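Local coordinates for protein gamma-resorcylate decarboxylase (Polaromonas, PDB 4QRO) that probably catalyses the manganese-dependent, non-oxidative decarboxylation of gamma-resorcylate (2,6-dihydroxybenzoate) to resorcinol, as a member of the amidohydrolase superfamily, at residues A[59-70]-A[126-135]; A[161-169]-A[188-197]. One frame throughout, in Å; residues are numbered along the deposited sequence.

Contact 1: residues A[59-70]-A[126-135]; sequences LNAPAVQAIADS and LVNGFSQDNR
Gln-65 and Asn-128 meet with their side chains crossing at about a right angle and their amide planes 50° apart. Among direct bonds, OE1 of Gln-65 accepts the backbone N of Asn-128 at 2.8 Å; the N-H lies above the carbonyl plane, 57° out of it, although the bond is nearly straight at hydrogen. The bend at chi2 (67°) folds the glutamine back to this N and lays its CD against Val-127 CG1, 3.6 Å away. Asn-128 ND2 reaches the carbonyls of Asn-60 and Pro-62 through two weak bonds. Farther along, the backbones pair: Gln-132 N to Gln-65 O is 3.0 Å and Asn-134 N to Ala-68 O is 2.9 Å. Water extends the seam, one molecule linking Gln-65 NE2 to Leu-126 O, another joining Leu-59 O to Asn-128 OD1. Within 126-135 itself, Arg-135 grips Asp-133 side-on, NH2 lying 2.6 Å from OD2, while Asp-133 OD1 also accepts Arg-135 N in an Asx turn. The side chain of Ala-61, packed on Asn-128, lies about 5 Å from bound 2-nitrobenzene-1,3-diol, bordering the active site. The contact ties the loop between strand 52-59 and helix 70-90 to the chain leaving strand 125-128, whose Val-127 pairs with neighbouring strand 161-164.

Contact 2: residues A[161-169]-A[188-197]; sequences FYLHPRNPL and AFGQETAVHA. With MN (manganese (II) ion), chain K; 38L (2-nitrobenzene-1,3-diol), chain M.
Pro-165 CB lies over one face of the Phe-189 ring in a CH-pi contact, 3.9 Å from the ring centroid and 29° off its normal. At the ring edge comes Asn-167 N, and another part of that edge borders the bound 2-nitrobenzene-1,3-diol, CD2 of Phe-189 standing 3.8 Å from nitro oxygen OAJ. The inhibitor chelates the manganese with OAI (2.2 Å) and the other nitro oxygen, OAK. His-164 holds the metal through NE2 at 2.3 Å; Glu-8, His-10 and Asp-287 complete the site.

A second shell fixes these groups. His-164 ND1 donates to Pro-165 O, in the carbonyl plane and on a lone pair, though that oxygen lies tilted from the ring plane; the bond would help to limit rotation of the imidazole. OG1 of Thr-193 packs on Pro-165 CA and donates to Phe-189 O, 2.7 Å away. The backbone N of Thr-193 reaches the same oxygen from the opposite face. A water that donates to both Thr-193 OG1 and His-164 O links the backbone at His-164 to helix 188-197. With Phe-189 cut back to an alanine, Pro-165 CB is likely to lose its aromatic face and a gap to open beside the nitro group.

Farther from the metal, Leu-163, with CG anti to its N (chi1 175°), sends CD1 over the His-196 ring, 4.1 Å from the centroid, and rests CD2 against Ala-197. His-196 NE2 is hydrogen-bonded to Tyr-142 N. Strand 161-164 and helix 188-197 run at 137°, their axes 8.9 Å apart at closest. The strand lies between 125-128 and 214-216 in the parallel sheet of the amidohydrolase barrel, and Gln-191 of the helix is hydrogen-bonded to Trp-187 and Tyr-176 of the second subunit.

In the fold
Contact 2 is the deeper, its centre about 9 Å from that of the chain with most touching residues buried; contact 1, at about 14 Å, runs from a buried end to solvent-exposed Asn-134 and Arg-135. Their centres are about 12 Å apart, and both use one parallel sheet, in which strands 125-128 and 161-164 are neighbours. The chemistry differs accordingly: contact 1 is stitched by amide and backbone hydrogen bonds, whereas contact 2 joins its segments by apolar and CH-pi packing and one water bridge, with His-164 alone of the two segments reaching the metal. Arg-166 connects them, its NH1 and NH2 hydrogen-bonding to Phe-130 O and Gln-132 OE1, respectively.

Contact 1: residues A[59-70]-A[126-135]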
loop_
_atom_site.group_PDB
_atom_site.type_symbol
_atom_site.label_atom_id
_atom_site.label_comp_id
_atom_site.label_asym_id
_atom_site.label_seq_id
_atom_site.Cartn_x
_atom_site.Cartn_y
_atom_site.Cartn_z
ATOM N N LEU A 59 -19.049 2.590 -15.905
ATOM C CA LEU A 59 -19.197 1.168 -16.113
ATOM C C LEU A 59 -18.390 0.403 -15.060
ATOM O O LEU A 59 -17.411 0.910 -14.497
ATOM C CB LEU A 59 -18.702 0.829 -17.532
ATOM C CG LEU A 59 -18.985 -0.527 -18.184
ATOM C CD1 LEU A 59 -20.476 -0.729 -18.294
ATOM C CD2 LEU A 59 -18.328 -0.607 -19.551
ATOM N N ASN A 60 -18.829 -0.815 -14.789
ATOM C CA ASN A 60 -18.224 -1.662 -13.767
ATOM C C ASN A 60 -16.875 -2.256 -14.236
ATOM O O ASN A 60 -16.400 -1.925 -15.317
ATOM C CB ASN A 60 -19.216 -2.732 -13.299
ATOM C CG ASN A 60 -19.572 -3.728 -14.369
ATOM O OD1 ASN A 60 -19.749 -3.374 -15.541
ATOM N ND2 ASN A 60 -19.754 -4.981 -13.957
ATOM N N ALA A 61 -16.238 -3.060 -13.387
ATOM C CA ALA A 61 -14.833 -3.464 -13.590
ATOM C C ALA A 61 -14.733 -4.982 -13.720
ATOM O O ALA A 61 -15.566 -5.689 -13.165
ATOM C CB ALA A 61 -13.993 -2.995 -12.419
ATOM N N PRO A 62 -13.731 -5.493 -14.467
ATOM C CA PRO A 62 -12.781 -4.763 -15.331
ATOM C C PRO A 62 -13.411 -4.317 -16.646
ATOM O O PRO A 62 -12.863 -3.447 -17.347
ATOM C CB PRO A 62 -11.662 -5.778 -15.575
ATOM C CG PRO A 62 -12.215 -7.117 -15.223
ATOM C CD PRO A 62 -13.447 -6.938 -14.399
ATOM N N ALA A 63 -14.530 -4.939 -17.008
ATOM C CA ALA A 63 -15.269 -4.595 -18.244
ATOM C C ALA A 63 -14.349 -4.489 -19.468
ATOM O O ALA A 63 -13.741 -5.491 -19.877
ATOM C CB ALA A 63 -16.102 -3.330 -18.036
ATOM N N VAL A 64 -14.178 -3.295 -20.024
ATOM C CA VAL A 64 -13.471 -3.147 -21.300
ATOM C C VAL A 64 -12.001 -3.531 -21.191
ATOM O O VAL A 64 -11.420 -4.028 -22.151
ATOM C CB VAL A 64 -13.658 -1.730 -21.890
ATOM C CG1 VAL A 64 -12.850 -1.538 -23.162
ATOM C CG2 VAL A 64 -15.140 -1.482 -22.166
ATOM N N GLN A 65 -11.419 -3.368 -20.007
ATOM C CA GLN A 65 -10.007 -3.676 -19.803
ATOM C C GLN A 65 -9.649 -5.163 -19.861
ATOM O O GLN A 65 -8.441 -5.524 -19.906
ATOM C CB GLN A 65 -9.538 -3.092 -18.479
ATOM C CG GLN A 65 -9.250 -1.601 -18.560
ATOM C CD GLN A 65 -10.468 -0.745 -18.808
ATOM O OE1 GLN A 65 -11.293 -0.602 -17.935
ATOM N NE2 GLN A 65 -10.571 -0.141 -20.011
ATOM N N ALA A 66 -10.679 -6.014 -19.812
ATOM C CA ALA A 66 -10.498 -7.456 -19.863
ATOM C C ALA A 66 -10.897 -8.019 -21.252
ATOM O O ALA A 66 -10.879 -9.207 -21.456
ATOM C CB ALA A 66 -11.305 -8.133 -18.755
ATOM N N ILE A 67 -11.233 -7.167 -22.207
ATOM C CA ILE A 67 -11.604 -7.652 -23.533
ATOM C C ILE A 67 -10.360 -7.647 -24.442
ATOM O O ILE A 67 -9.915 -6.607 -24.935
ATOM C CB ILE A 67 -12.756 -6.831 -24.101
ATOM C CG1 ILE A 67 -13.995 -6.953 -23.177
ATOM C CG2 ILE A 67 -13.045 -7.275 -25.545
ATOM C CD1 ILE A 67 -15.097 -5.986 -23.564
ATOM N N ALA A 68 -9.815 -8.831 -24.666
ATOM C CA ALA A 68 -8.471 -8.967 -25.223
ATOM C C ALA A 68 -8.414 -8.735 -26.723
ATOM O O ALA A 68 -7.358 -8.433 -27.267
ATOM C CB ALA A 68 -7.907 -10.307 -24.869
ATOM N N ASP A 69 -9.547 -8.839 -27.399
ATOM C CA ASP A 69 -9.592 -8.489 -28.812
ATOM C C ASP A 69 -9.951 -7.011 -28.911
ATOM O O ASP A 69 -11.091 -6.640 -28.643
ATOM C CB ASP A 69 -10.648 -9.354 -29.503
ATOM C CG ASP A 69 -10.835 -9.017 -30.974
ATOM O OD1 ASP A 69 -10.292 -8.014 -31.464
ATOM O OD2 ASP A 69 -11.532 -9.795 -31.649
ATOM N N SER A 70 -8.989 -6.178 -29.309
ATOM C CA SER A 70 -9.164 -4.710 -29.271
ATOM C C SER A 70 -10.303 -4.207 -30.188
ATOM O O SER A 70 -10.937 -3.190 -29.893
ATOM C CB SER A 70 -7.843 -4.016 -29.619
ATOM O OG SER A 70 -7.451 -4.268 -30.953
ATOM N N LEU A 126 -13.068 6.770 -17.173
ATOM C CA LEU A 126 -12.721 5.861 -16.087
ATOM C C LEU A 126 -12.229 4.561 -16.686
ATOM O O LEU A 126 -12.861 3.987 -17.571
ATOM C CB LEU A 126 -13.892 5.633 -15.127
ATOM C CG LEU A 126 -13.550 4.760 -13.889
ATOM C CD1 LEU A 126 -14.238 5.263 -12.615
ATOM C CD2 LEU A 126 -13.871 3.294 -14.124
ATOM N N VAL A 127 -11.080 4.109 -16.200
ATOM C CA VAL A 127 -10.416 2.929 -16.724
ATOM C C VAL A 127 -9.929 2.042 -15.579
ATOM O O VAL A 127 -9.332 2.526 -14.624
ATOM C CB VAL A 127 -9.236 3.322 -17.636
ATOM C CG1 VAL A 127 -8.381 2.113 -18.012
ATOM C CG2 VAL A 127 -9.744 4.062 -18.873
ATOM N N ASN A 128 -10.156 0.737 -15.718
ATOM C CA ASN A 128 -9.899 -0.204 -14.659
ATOM C C ASN A 128 -8.514 -0.786 -14.761
ATOM O O ASN A 128 -8.315 -1.971 -15.100
ATOM C CB ASN A 128 -10.970 -1.280 -14.648
ATOM C CG ASN A 128 -12.372 -0.698 -14.563
ATOM O OD1 ASN A 128 -12.720 -0.004 -13.594
ATOM N ND2 ASN A 128 -13.189 -0.970 -15.592
ATOM N N GLY A 129 -7.540 0.056 -14.446
ATOM C CA GLY A 129 -6.165 -0.393 -14.423
ATOM C C GLY A 129 -5.683 -0.863 -15.785
ATOM O O GLY A 129 -6.168 -0.405 -16.831
ATOM N N PHE A 130 -4.733 -1.798 -15.775
ATOM C CA PHE A 130 -4.116 -2.276 -17.008
ATOM C C PHE A 130 -5.093 -2.951 -17.953
ATOM O O PHE A 130 -6.151 -3.466 -17.545
ATOM C CB PHE A 130 -2.983 -3.265 -16.695
ATOM C CG PHE A 130 -3.443 -4.525 -16.009
ATOM C CD1 PHE A 130 -3.915 -5.604 -16.743
ATOM C CD2 PHE A 130 -3.374 -4.645 -14.625
ATOM C CE1 PHE A 130 -4.352 -6.759 -16.113
ATOM C CE2 PHE A 130 -3.804 -5.797 -13.991
ATOM C CZ PHE A 130 -4.295 -6.858 -14.728
ATOM N N SER A 131 -4.698 -3.005 -19.222
ATOM C CA SER A 131 -5.475 -3.708 -20.237
ATOM C C SER A 131 -4.837 -5.032 -20.663
ATOM O O SER A 131 -3.602 -5.201 -20.668
ATOM C CB SER A 131 -5.652 -2.820 -21.465
ATOM O OG SER A 131 -6.428 -1.708 -21.152
ATOM N N GLN A 132 -5.709 -5.955 -21.019
ATOM C CA GLN A 132 -5.338 -7.208 -21.652
ATOM C C GLN A 132 -5.557 -7.013 -23.148
ATOM O O GLN A 132 -6.610 -6.542 -23.552
ATOM C CB GLN A 132 -6.213 -8.343 -21.127
ATOM C CG GLN A 132 -5.958 -8.714 -19.663
ATOM C CD GLN A 132 -6.988 -9.690 -19.119
ATOM O OE1 GLN A 132 -8.036 -9.292 -18.664
ATOM N NE2 GLN A 132 -6.686 -10.983 -19.181
ATOM N N ASP A 133 -4.557 -7.356 -23.951
ATOM C CA ASP A 133 -4.663 -7.315 -25.411
ATOM C C ASP A 133 -3.984 -8.576 -25.891
ATOM O O ASP A 133 -2.836 -8.858 -25.506
ATOM C CB ASP A 133 -3.978 -6.064 -25.992
ATOM C CG ASP A 133 -4.169 -5.914 -27.528
ATOM O OD1 ASP A 133 -4.131 -6.891 -28.332
ATOM O OD2 ASP A 133 -4.341 -4.763 -27.946
ATOM N N ASN A 134 -4.716 -9.363 -26.682
ATOM C CA ASN A 134 -4.171 -10.599 -27.276
ATOM C C ASN A 134 -2.857 -10.406 -28.011
ATOM O O ASN A 134 -2.051 -11.322 -28.069
ATOM C CB ASN A 134 -5.216 -11.263 -28.228
ATOM C CG ASN A 134 -6.311 -11.992 -27.476
ATOM O OD1 ASN A 134 -6.070 -12.569 -26.415
ATOM N ND2 ASN A 134 -7.520 -11.970 -28.014
ATOM N N ARG A 135 -2.636 -9.210 -28.572
ATOM C CA ARG A 135 -1.393 -8.903 -29.287
ATOM C C ARG A 135 -0.166 -8.739 -28.391
ATOM O O ARG A 135 0.954 -8.744 -28.878
ATOM C CB ARG A 135 -1.555 -7.625 -30.095
ATOM C CG ARG A 135 -2.623 -7.718 -31.198
ATOM C CD ARG A 135 -2.857 -6.361 -31.834
ATOM N NE ARG A 135 -3.312 -5.386 -30.838
ATOM C CZ ARG A 135 -3.535 -4.092 -31.071
ATOM N NH1 ARG A 135 -3.364 -3.573 -32.277
ATOM N NH2 ARG A 135 -3.952 -3.308 -30.089
HETATM O O HOH W 1 -15.408 0.366 -12.747
HETATM O O HOH W 2 -15.366 0.731 -16.652
HETATM O O HOH W 3 -8.933 -1.261 -22.131
HETATM O O HOH W 4 -12.829 2.115 -19.527
HETATM O O HOH W 5 -6.212 -6.851 -30.369
#

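Contact 2: residues A[161-169]-A[188-197]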
loop_
_atom_site.group_PDB
_atom_site.type_symbol
_atom_site.label_atom_id
_atom_site.label_comp_id
_atom_site.label_asym_id
_atom_site.label_seq_id
_atom_site.Cartn_x
_atom_site.Cartn_y
_atom_site.Cartn_z
ATOM N N PHE A 161 -8.850 11.703 -15.828
ATOM C CA PHE A 161 -8.806 10.260 -16.116
ATOM C C PHE A 161 -8.804 9.584 -14.761
ATOM O O PHE A 161 -7.904 9.845 -13.974
ATOM C CB PHE A 161 -7.515 9.963 -16.915
ATOM C CG PHE A 161 -7.285 8.508 -17.269
ATOM C CD1 PHE A 161 -6.812 7.599 -16.314
ATOM C CD2 PHE A 161 -7.459 8.058 -18.566
ATOM C CE1 PHE A 161 -6.591 6.280 -16.628
ATOM C CE2 PHE A 161 -7.201 6.730 -18.898
ATOM C CZ PHE A 161 -6.769 5.843 -17.933
ATOM N N TYR A 162 -9.798 8.738 -14.513
ATOM C CA TYR A 162 -9.975 8.043 -13.225
ATOM C C TYR A 162 -9.331 6.697 -13.387
ATOM O O TYR A 162 -9.796 5.872 -14.175
ATOM C CB TYR A 162 -11.463 7.895 -12.905
ATOM C CG TYR A 162 -11.800 7.695 -11.442
ATOM C CD1 TYR A 162 -11.243 6.650 -10.705
ATOM C CD2 TYR A 162 -12.712 8.549 -10.794
ATOM C CE1 TYR A 162 -11.561 6.477 -9.365
ATOM C CE2 TYR A 162 -13.034 8.388 -9.453
ATOM C CZ TYR A 162 -12.455 7.354 -8.740
ATOM O OH TYR A 162 -12.808 7.200 -7.403
ATOM N N LEU A 163 -8.234 6.466 -12.663
ATOM C CA LEU A 163 -7.521 5.214 -12.761
ATOM C C LEU A 163 -8.074 4.360 -11.623
ATOM O O LEU A 163 -7.717 4.545 -10.462
ATOM C CB LEU A 163 -6.003 5.449 -12.655
ATOM C CG LEU A 163 -5.147 4.163 -12.625
ATOM C CD1 LEU A 163 -5.195 3.423 -13.945
ATOM C CD2 LEU A 163 -3.695 4.485 -12.259
ATOM N N HIS A 164 -8.997 3.468 -11.964
ATOM C CA HIS A 164 -9.759 2.671 -10.996
ATOM C C HIS A 164 -9.071 1.319 -10.875
ATOM O O HIS A 164 -8.277 0.931 -11.757
ATOM C CB HIS A 164 -11.208 2.522 -11.521
ATOM C CG HIS A 164 -12.138 1.774 -10.624
ATOM N ND1 HIS A 164 -12.313 0.409 -10.706
ATOM C CD2 HIS A 164 -12.981 2.207 -9.656
ATOM C CE1 HIS A 164 -13.216 0.037 -9.820
ATOM N NE2 HIS A 164 -13.638 1.107 -9.174
ATOM N N PRO A 165 -9.330 0.588 -9.781
ATOM C CA PRO A 165 -8.663 -0.722 -9.719
ATOM C C PRO A 165 -9.180 -1.819 -10.631
ATOM O O PRO A 165 -10.276 -1.728 -11.212
ATOM C CB PRO A 165 -8.890 -1.171 -8.257
ATOM C CG PRO A 165 -9.178 0.080 -7.509
ATOM C CD PRO A 165 -9.917 0.962 -8.479
ATOM N N ARG A 166 -8.348 -2.846 -10.744
ATOM C CA ARG A 166 -8.744 -4.192 -11.135
ATOM C C ARG A 166 -7.783 -5.096 -10.379
ATOM O O ARG A 166 -6.780 -4.627 -9.798
ATOM C CB ARG A 166 -8.639 -4.437 -12.656
ATOM C CG ARG A 166 -7.207 -4.381 -13.190
ATOM C CD ARG A 166 -7.083 -4.803 -14.642
ATOM N NE ARG A 166 -7.533 -6.173 -14.846
ATOM C CZ ARG A 166 -7.820 -6.708 -16.027
ATOM N NH1 ARG A 166 -7.708 -5.982 -17.140
ATOM N NH2 ARG A 166 -8.240 -7.973 -16.088
ATOM N N ASN A 167 -8.060 -6.389 -10.408
ATOM C CA ASN A 167 -7.145 -7.377 -9.826
ATOM C C ASN A 167 -5.964 -7.687 -10.725
ATOM O O ASN A 167 -6.081 -7.631 -11.945
ATOM C CB ASN A 167 -7.887 -8.693 -9.503
ATOM C CG ASN A 167 -8.468 -8.710 -8.095
ATOM O OD1 ASN A 167 -7.831 -8.272 -7.140
ATOM N ND2 ASN A 167 -9.684 -9.224 -7.964
ATOM N N PRO A 168 -4.807 -8.042 -10.126
ATOM C CA PRO A 168 -3.707 -8.492 -10.957
ATOM C C PRO A 168 -4.045 -9.813 -11.661
ATOM O O PRO A 168 -4.868 -10.589 -11.157
ATOM C CB PRO A 168 -2.556 -8.718 -9.943
ATOM C CG PRO A 168 -3.245 -8.983 -8.654
ATOM C CD PRO A 168 -4.497 -8.150 -8.679
ATOM N N LEU A 169 -3.421 -10.062 -12.807
ATOM C CA LEU A 169 -3.531 -11.370 -13.457
ATOM C C LEU A 169 -2.963 -12.428 -12.489
ATOM O O LEU A 169 -2.065 -12.100 -11.712
ATOM C CB LEU A 169 -2.746 -11.376 -14.761
ATOM C CG LEU A 169 -3.239 -10.404 -15.861
ATOM C CD1 LEU A 169 -2.402 -10.537 -17.114
ATOM C CD2 LEU A 169 -4.710 -10.625 -16.175
ATOM N N ALA A 188 -5.543 -6.197 -2.728
ATOM C CA ALA A 188 -4.882 -6.316 -4.025
ATOM C C ALA A 188 -5.248 -5.197 -5.005
ATOM O O ALA A 188 -4.389 -4.740 -5.746
ATOM C CB ALA A 188 -5.167 -7.665 -4.660
ATOM N N PHE A 189 -6.513 -4.783 -5.024
ATOM C CA PHE A 189 -6.953 -3.574 -5.797
ATOM C C PHE A 189 -6.067 -2.354 -5.537
ATOM O O PHE A 189 -5.656 -1.661 -6.463
ATOM C CB PHE A 189 -8.379 -3.173 -5.365
ATOM C CG PHE A 189 -9.492 -3.817 -6.150
ATOM C CD1 PHE A 189 -9.263 -4.813 -7.104
ATOM C CD2 PHE A 189 -10.790 -3.399 -5.926
ATOM C CE1 PHE A 189 -10.314 -5.352 -7.820
ATOM C CE2 PHE A 189 -11.845 -3.959 -6.617
ATOM C CZ PHE A 189 -11.607 -4.939 -7.557
ATOM N N GLY A 190 -5.775 -2.101 -4.263
ATOM C CA GLY A 190 -5.047 -0.904 -3.873
ATOM C C GLY A 190 -3.580 -0.966 -4.287
ATOM O O GLY A 190 -3.052 0.009 -4.840
ATOM N N GLN A 191 -2.915 -2.103 -4.047
ATOM C CA GLN A 191 -1.522 -2.282 -4.514
ATOM C C GLN A 191 -1.404 -2.103 -6.033
ATOM O O GLN A 191 -0.516 -1.396 -6.522
ATOM C CB GLN A 191 -0.955 -3.659 -4.111
ATOM C CG GLN A 191 0.131 -4.226 -5.024
ATOM C CD GLN A 191 1.467 -3.522 -4.904
ATOM O OE1 GLN A 191 1.615 -2.567 -4.139
ATOM N NE2 GLN A 191 2.441 -4.002 -5.637
ATOM N N GLU A 192 -2.282 -2.775 -6.769
ATOM C CA GLU A 192 -2.273 -2.727 -8.230
ATOM C C GLU A 192 -2.373 -1.283 -8.732
ATOM O O GLU A 192 -1.596 -0.851 -9.587
ATOM C CB GLU A 192 -3.429 -3.560 -8.773
ATOM C CG GLU A 192 -3.528 -3.568 -10.282
ATOM C CD GLU A 192 -2.299 -4.137 -10.968
ATOM O OE1 GLU A 192 -1.744 -5.183 -10.497
ATOM O OE2 GLU A 192 -1.898 -3.538 -12.004
ATOM N N THR A 193 -3.287 -0.534 -8.145
ATOM C CA THR A 193 -3.586 0.820 -8.605
ATOM C C THR A 193 -2.519 1.830 -8.142
ATOM O O THR A 193 -2.120 2.721 -8.897
ATOM C CB THR A 193 -4.998 1.203 -8.123
ATOM O OG1 THR A 193 -5.905 0.122 -8.426
ATOM C CG2 THR A 193 -5.462 2.488 -8.747
ATOM N N ALA A 194 -2.058 1.691 -6.898
ATOM C CA ALA A 194 -0.957 2.507 -6.406
ATOM C C ALA A 194 0.269 2.355 -7.293
ATOM O O ALA A 194 0.898 3.342 -7.640
ATOM C CB ALA A 194 -0.622 2.141 -4.958
ATOM N N VAL A 195 0.620 1.121 -7.668
ATOM C CA VAL A 195 1.807 0.914 -8.502
ATOM C C VAL A 195 1.621 1.450 -9.923
ATOM O O VAL A 195 2.520 2.088 -10.464
ATOM C CB VAL A 195 2.252 -0.555 -8.496
ATOM C CG1 VAL A 195 3.366 -0.779 -9.502
ATOM C CG2 VAL A 195 2.745 -0.906 -7.090
ATOM N N HIS A 196 0.437 1.260 -10.495
ATOM C CA HIS A 196 0.157 1.830 -11.808
ATOM C C HIS A 196 0.313 3.364 -11.773
ATOM O O HIS A 196 0.951 3.966 -12.670
ATOM C CB HIS A 196 -1.224 1.411 -12.242
ATOM C CG HIS A 196 -1.463 1.509 -13.718
ATOM N ND1 HIS A 196 -2.372 0.693 -14.367
ATOM C CD2 HIS A 196 -0.899 2.287 -14.673
ATOM C CE1 HIS A 196 -2.365 0.982 -15.660
ATOM N NE2 HIS A 196 -1.488 1.951 -15.865
ATOM N N ALA A 197 -0.238 3.998 -10.734
ATOM C CA ALA A 197 -0.166 5.471 -10.607
ATOM C C ALA A 197 1.288 5.915 -10.471
ATOM O O ALA A 197 1.705 6.891 -11.089
ATOM C CB ALA A 197 -0.983 5.946 -9.430
HETATM MN MN MN K . -15.259 1.152 -7.594
HETATM O OAK 38L M . -13.824 -0.093 -6.216
HETATM N NAG 38L M . -14.071 -1.029 -5.506
HETATM O OAJ 38L M . -13.445 -1.145 -4.454
HETATM C CAA 38L M . -15.068 -1.957 -5.899
HETATM C CAF 38L M . -15.300 -3.050 -5.069
HETATM O OAH 38L M . -15.200 -2.904 -3.718
HETATM C CAE 38L M . -15.636 -4.290 -5.612
HETATM C CAD 38L M . -15.797 -4.435 -6.986
HETATM C CAC 38L M . -15.735 -3.311 -7.806
HETATM C CAB 38L M . -15.415 -2.068 -7.261
HETATM O OAI 38L M . -15.427 -0.966 -8.073
HETATM O O HOH W 6 -5.661 -0.307 -11.236
#